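Putative pyridoxal phosphate-dependent transferase (Clostridium difficile, PDB 4DGT) is a putative transferase of the class I and II aminotransferase family and binds pyridoxal-5'-phosphate. Local coordinates at residues A[312-317]-A[385-390]; A[352-357]-A[366-371]. All blocks are in the same frame, centred on the assembly; numbering follows the deposited sequence.

Contact 1 and contact 2 lie in the C-terminal part of the chain, their centres about 13 Å apart. Both strands of contact 2 fall between the two segments of contact 1 in sequence. Segment 312-317 leads from helix 289-313 to strand 318-319, the first of a four-stranded antiparallel sheet; contact 2 pairs two other strands of that sheet, and strand 367-371 is followed by helix 376-390, which supplies segment 385-390. Ile386 joins them, its CD1 packing 3.8 Å from Ile370 CD1. The last helix thus connects a peripheral turn to a buried sheet edge, where the side chain of Arg369 comes within about 5 Å of pyridoxal-5'-phosphate.

Contact 1. Residues A[312-317]-A[385-390]; sequences ENMPKL and RIKNAI. With MG (magnesium ion), chain D.
Met314 places CG beside its backbone N (chi1 -60°) and bends again at chi2 and chi3, bringing its thioether against the last helix; Ile390 sets CG1 between backbone N and carbonyl carbon (chi1 65°), which carries CD1 to Met314. These two side chains cross at about a right angle, Met314 CG lying 3.8 Å from Ile390 CD1. Farther along the methionine, SD rests 3.9 Å from Lys387 CB, and CE reaches Ile386 CG2 at 4.0 Å. These contacts of CG, SD and CE are those of one of two modelled Met314 conformers, and are less certain for it. Leu317 meets Ile390 tip to tip, its CD2 4.1 Å from Ile390 CD1, so the isoleucine methyl is shared by two residues of the turn. At the more exposed edge, the extended start of Lys387 brings CD to 3.9 Å from Asn313 CB, while NZ continues to a hydrogen bond with Tyr309 OH on helix 289-313. The segments therefore meet through apolar packing alone. Segment 312-317 is shaped by a type I turn from Met314 to Leu317, closed by Leu317 N to Met314 O at 2.9 Å, just where the chain leaves helical geometry. Pro315 O binds a magnesium ion at 2.4 Å; five waters complete an octahedral shell, and two of them donate to Leu317 O. Phe332 packs on both Leu317 and Ile386. What results is a helix-turn-strand passage docked on the C-terminal helix 376-390, within the smaller, C-terminal domain of a fold-type I pyridoxal phosphate enzyme.

Contact 2. Residues A[352-357]-A[366-371]; sequences VALNQG and GYQRIN
Backbone hydrogen bonds join Asn355 and Arg369 as an antiparallel hydrogen-bonded pair: Asn355 N reaches Arg369 O at 3.0 Å, and Arg369 N returns to Asn355 O at 2.9 Å. Gly357 N adds a more bent bond to Tyr367 O, 2.8 Å long. Between them Gln356 and Gln368 form a non-hydrogen-bonded pair. Their side chains supply the amide bonding on one face of the sheet, running side by side with the amide planes 49° apart. Gln368 NE2 donates in its own amide plane to Gln356 OE1, meeting it from above the carbonyl plane; at 2.6 Å the bond is unusually short, and with the two OE1 acceptors also crowded together the detail of this amide pair is doubtful. Gln356 NE2 turns back to Leu354 O of its own segment. Apolar packing is supplied by Leu354, whose side chain crosses that of Gln368 at about a right angle, CD1 3.8 Å from Gln368 CB, while CD2 approaches Ile370 CG1; Ile386 of the last helix covers both Leu354 and Ile370. On the other face are charged and polar groups. Arg369 begins extended, with CG anti to the backbone N (chi1 -164°), and bends at chi3, laying its guanidinium obliquely alongside the Asn355 amide, planes 59° apart. Asn355 ND2 and Arg369 NH2, 3.0 Å apart, are both donors and not bonded; the link is a water accepting from Arg369 NE in the guanidinium plane at 2.8 Å and, weakly, from Asn355 ND2. With NE on this water, NH1 on Asn175 OD1 and NH2 on Trp38 O, the guanidinium is fixed in rotation, and the Arg369 side chain lies about 5 Å from the bound pyridoxal-5'-phosphate.

Contact 1. Residues A[312-317]-A[385-390]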
loop_
_atom_site.group_PDB
_atom_site.type_symbol
_atom_site.label_atom_id
_atom_site.label_comp_id
_atom_site.label_asym_id
_atom_site.label_seq_id
_atom_site.Cartn_x
_atom_site.Cartn_y
_atom_site.Cartn_z
ATOM N N GLU A 312 42.986 10.121 -1.060
ATOM C CA GLU A 312 44.256 9.782 -1.730
ATOM C C GLU A 312 44.204 9.966 -3.225
ATOM O O GLU A 312 45.180 10.439 -3.819
ATOM C CB GLU A 312 44.667 8.350 -1.360
ATOM C CG GLU A 312 45.059 8.222 0.119
ATOM C CD GLU A 312 45.566 6.843 0.594
ATOM O OE1 GLU A 312 45.423 5.802 -0.114
ATOM O OE2 GLU A 312 46.077 6.789 1.761
ATOM N N ASN A 313 43.115 9.542 -3.857
ATOM C CA ASN A 313 43.026 9.449 -5.301
ATOM C C ASN A 313 42.232 10.515 -6.054
ATOM O O ASN A 313 42.458 10.719 -7.254
ATOM C CB ASN A 313 42.535 8.043 -5.664
ATOM C CG ASN A 313 43.442 6.961 -5.054
ATOM O OD1 ASN A 313 44.684 7.081 -5.118
ATOM N ND2 ASN A 313 42.880 5.953 -4.466
ATOM N N MET A 314 41.314 11.167 -5.352
ATOM C CA MET A 314 40.497 12.254 -5.903
ATOM C C MET A 314 40.550 13.412 -4.923
ATOM O O MET A 314 39.507 13.833 -4.369
ATOM C CB MET A 314 39.054 11.816 -6.152
ATOM C CG MET A 314 38.899 10.677 -7.130
ATOM S SD MET A 314 38.814 9.093 -6.337
ATOM C CE MET A 314 37.049 8.950 -6.114
ATOM N N PRO A 315 41.756 13.925 -4.691
ATOM C CA PRO A 315 41.950 14.885 -3.586
ATOM C C PRO A 315 41.269 16.241 -3.753
ATOM O O PRO A 315 41.147 16.967 -2.769
ATOM C CB PRO A 315 43.468 15.070 -3.552
ATOM C CG PRO A 315 43.899 14.741 -4.948
ATOM C CD PRO A 315 43.012 13.663 -5.415
ATOM N N LYS A 316 40.784 16.560 -4.947
ATOM C CA LYS A 316 39.991 17.786 -5.153
ATOM C C LYS A 316 38.603 17.643 -4.550
ATOM O O LYS A 316 37.974 18.666 -4.192
ATOM C CB LYS A 316 39.910 18.151 -6.626
ATOM C CG LYS A 316 41.291 18.542 -7.198
ATOM C CD LYS A 316 41.155 19.252 -8.512
ATOM C CE LYS A 316 42.504 19.368 -9.235
ATOM N NZ LYS A 316 42.230 19.948 -10.601
ATOM N N LEU A 317 38.146 16.413 -4.349
ATOM C CA LEU A 317 36.836 16.185 -3.707
ATOM C C LEU A 317 36.935 16.386 -2.216
ATOM O O LEU A 317 37.997 16.203 -1.628
ATOM C CB LEU A 317 36.291 14.807 -4.021
ATOM C CG LEU A 317 36.208 14.466 -5.529
ATOM C CD1 LEU A 317 35.547 13.104 -5.725
ATOM C CD2 LEU A 317 35.547 15.507 -6.449
ATOM N N ARG A 385 35.291 4.270 -11.225
ATOM C CA ARG A 385 34.551 4.951 -12.273
ATOM C C ARG A 385 34.461 6.444 -12.040
ATOM O O ARG A 385 34.594 7.217 -12.987
ATOM C CB ARG A 385 33.156 4.333 -12.390
ATOM C CG ARG A 385 33.221 2.896 -12.874
ATOM C CD ARG A 385 31.847 2.401 -13.316
ATOM N NE ARG A 385 31.976 1.046 -13.854
ATOM C CZ ARG A 385 31.139 0.486 -14.729
ATOM N NH1 ARG A 385 30.046 1.123 -15.224
ATOM N NH2 ARG A 385 31.397 -0.745 -15.144
ATOM N N ILE A 386 34.255 6.846 -10.801
ATOM C CA ILE A 386 34.264 8.282 -10.488
ATOM C C ILE A 386 35.635 8.894 -10.781
ATOM O O ILE A 386 35.734 10.000 -11.359
ATOM C CB ILE A 386 33.879 8.510 -9.018
ATOM C CG1 ILE A 386 32.425 8.119 -8.764
ATOM C CG2 ILE A 386 34.059 9.972 -8.625
ATOM C CD1 ILE A 386 32.090 8.011 -7.291
ATOM N N LYS A 387 36.696 8.206 -10.373
ATOM C CA LYS A 387 38.052 8.702 -10.592
ATOM C C LYS A 387 38.282 8.864 -12.113
ATOM O O LYS A 387 38.827 9.890 -12.581
ATOM C CB LYS A 387 39.070 7.770 -9.948
ATOM C CG LYS A 387 40.501 8.190 -10.134
ATOM C CD LYS A 387 41.505 7.308 -9.395
ATOM C CE LYS A 387 41.635 5.906 -9.937
ATOM N NZ LYS A 387 42.769 5.242 -9.207
ATOM N N ASN A 388 37.826 7.899 -12.892
ATOM C CA ASN A 388 37.981 7.984 -14.341
ATOM C C ASN A 388 37.118 9.169 -14.918
ATOM O O ASN A 388 37.542 9.890 -15.820
ATOM C CB ASN A 388 37.637 6.630 -15.011
ATOM C CG ASN A 388 38.603 5.479 -14.637
ATOM O OD1 ASN A 388 39.610 5.625 -13.912
ATOM N ND2 ASN A 388 38.259 4.286 -15.118
ATOM N N ALA A 389 35.947 9.373 -14.376
ATOM C CA ALA A 389 35.025 10.408 -14.851
ATOM C C ALA A 389 35.624 11.793 -14.679
ATOM O O ALA A 389 35.422 12.704 -15.526
ATOM C CB ALA A 389 33.733 10.351 -14.060
ATOM N N ILE A 390 36.309 12.011 -13.549
ATOM C CA ILE A 390 36.747 13.400 -13.248
ATOM C C ILE A 390 38.160 13.716 -13.702
ATOM O O ILE A 390 38.647 14.817 -13.429
ATOM C CB ILE A 390 36.591 13.767 -11.759
ATOM C CG1 ILE A 390 37.504 12.937 -10.827
ATOM C CG2 ILE A 390 35.167 13.621 -11.297
ATOM C CD1 ILE A 390 37.535 13.401 -9.371
HETATM MG MG MG D . 41.547 16.647 -0.460
HETATM O O HOH W 1 40.121 14.993 -0.572
HETATM O O HOH W 2 40.087 18.206 -0.595
HETATM O O HOH W 3 43.093 14.963 -0.142
HETATM O O HOH W 4 42.980 18.142 -0.878
HETATM O O HOH W 5 41.574 16.476 1.528
#

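Contact 2. Residues A[352-357]-A[366-371]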
loop_
_atom_site.group_PDB
_atom_site.type_symbol
_atom_site.label_atom_id
_atom_site.label_comp_id
_atom_site.label_asym_id
_atom_site.label_seq_id
_atom_site.Cartn_x
_atom_site.Cartn_y
_atom_site.Cartn_z
ATOM N N VAL A 352 28.592 5.781 -14.079
ATOM C CA VAL A 352 28.190 5.555 -12.738
ATOM C C VAL A 352 26.988 6.478 -12.457
ATOM O O VAL A 352 26.966 7.620 -12.978
ATOM C CB VAL A 352 29.414 5.722 -11.777
ATOM C CG1 VAL A 352 30.058 7.135 -11.831
ATOM C CG2 VAL A 352 29.093 5.305 -10.383
ATOM N N ALA A 353 26.023 5.974 -11.710
ATOM C CA ALA A 353 24.813 6.748 -11.325
ATOM C C ALA A 353 24.820 7.065 -9.837
ATOM O O ALA A 353 24.658 6.199 -8.977
ATOM C CB ALA A 353 23.589 5.952 -11.701
ATOM N N LEU A 354 25.023 8.342 -9.539
ATOM C CA LEU A 354 24.994 8.862 -8.173
ATOM C C LEU A 354 23.785 9.765 -8.084
ATOM O O LEU A 354 23.262 10.161 -9.119
ATOM C CB LEU A 354 26.206 9.703 -7.898
ATOM C CG LEU A 354 27.596 9.189 -8.278
ATOM C CD1 LEU A 354 28.713 10.115 -7.841
ATOM C CD2 LEU A 354 27.702 7.791 -7.705
ATOM N N ASN A 355 23.316 10.094 -6.886
ATOM C CA ASN A 355 22.200 11.034 -6.781
ATOM C C ASN A 355 22.756 12.475 -6.874
ATOM O O ASN A 355 23.566 12.861 -6.099
ATOM C CB ASN A 355 21.408 10.895 -5.474
ATOM C CG ASN A 355 20.472 9.706 -5.452
ATOM O OD1 ASN A 355 19.279 9.822 -5.680
ATOM N ND2 ASN A 355 20.986 8.596 -5.075
ATOM N N GLN A 356 22.256 13.245 -7.803
ATOM C CA GLN A 356 22.670 14.626 -7.964
ATOM C C GLN A 356 22.328 15.450 -6.730
ATOM O O GLN A 356 21.198 15.398 -6.217
ATOM C CB GLN A 356 21.957 15.142 -9.216
ATOM C CG GLN A 356 22.312 14.265 -10.440
ATOM C CD GLN A 356 23.861 14.072 -10.648
ATOM O OE1 GLN A 356 24.562 15.091 -10.731
ATOM N NE2 GLN A 356 24.401 12.763 -10.756
ATOM N N GLY A 357 23.308 16.186 -6.208
ATOM C CA GLY A 357 23.129 16.967 -5.001
ATOM C C GLY A 357 21.991 18.009 -5.079
ATOM O O GLY A 357 21.257 18.270 -4.092
ATOM N N GLY A 366 26.669 21.191 -6.356
ATOM C CA GLY A 366 28.094 20.814 -6.315
ATOM C C GLY A 366 28.316 19.474 -5.672
ATOM O O GLY A 366 29.421 18.930 -5.711
ATOM N N TYR A 367 27.316 18.925 -5.014
ATOM C CA TYR A 367 27.435 17.654 -4.313
ATOM C C TYR A 367 26.866 16.476 -5.118
ATOM O O TYR A 367 26.054 16.693 -6.052
ATOM C CB TYR A 367 26.714 17.688 -2.931
ATOM C CG TYR A 367 27.456 18.442 -1.844
ATOM C CD1 TYR A 367 27.382 19.823 -1.749
ATOM C CD2 TYR A 367 28.217 17.764 -0.924
ATOM C CE1 TYR A 367 28.077 20.495 -0.734
ATOM C CE2 TYR A 367 28.887 18.415 0.075
ATOM C CZ TYR A 367 28.833 19.743 0.160
ATOM O OH TYR A 367 29.558 20.292 1.224
ATOM N N GLN A 368 27.282 15.264 -4.747
ATOM C CA GLN A 368 26.680 14.033 -5.181
ATOM C C GLN A 368 26.566 13.087 -3.971
ATOM O O GLN A 368 27.438 13.136 -3.036
ATOM C CB GLN A 368 27.553 13.356 -6.251
ATOM C CG GLN A 368 27.890 14.206 -7.475
ATOM C CD GLN A 368 26.717 14.290 -8.443
ATOM O OE1 GLN A 368 26.060 13.282 -8.716
ATOM N NE2 GLN A 368 26.457 15.458 -8.999
ATOM N N ARG A 369 25.503 12.274 -3.953
ATOM C CA ARG A 369 25.269 11.313 -2.871
ATOM C C ARG A 369 25.580 9.903 -3.422
ATOM O O ARG A 369 25.046 9.527 -4.492
ATOM C CB ARG A 369 23.850 11.349 -2.391
ATOM C CG ARG A 369 23.671 10.675 -1.051
ATOM C CD ARG A 369 22.209 10.529 -0.716
ATOM N NE ARG A 369 21.571 9.511 -1.526
ATOM C CZ ARG A 369 20.284 9.270 -1.507
ATOM N NH1 ARG A 369 19.475 9.906 -0.674
ATOM N NH2 ARG A 369 19.808 8.317 -2.289
ATOM N N ILE A 370 26.381 9.123 -2.681
ATOM C CA ILE A 370 26.800 7.789 -3.076
ATOM C C ILE A 370 26.295 6.769 -2.045
ATOM O O ILE A 370 26.466 6.957 -0.795
ATOM C CB ILE A 370 28.333 7.644 -3.115
ATOM C CG1 ILE A 370 28.942 8.853 -3.835
ATOM C CG2 ILE A 370 28.722 6.336 -3.827
ATOM C CD1 ILE A 370 30.453 8.803 -3.947
ATOM N N ASN A 371 25.661 5.698 -2.511
ATOM C CA ASN A 371 25.132 4.645 -1.639
ATOM C C ASN A 371 26.201 3.603 -1.355
ATOM O O ASN A 371 26.627 2.914 -2.276
ATOM C CB ASN A 371 23.937 4.010 -2.368
ATOM C CG ASN A 371 23.259 2.903 -1.589
ATOM O OD1 ASN A 371 23.838 2.236 -0.737
ATOM N ND2 ASN A 371 22.020 2.632 -1.971
HETATM O O HOH W 6 23.109 7.679 -2.991
#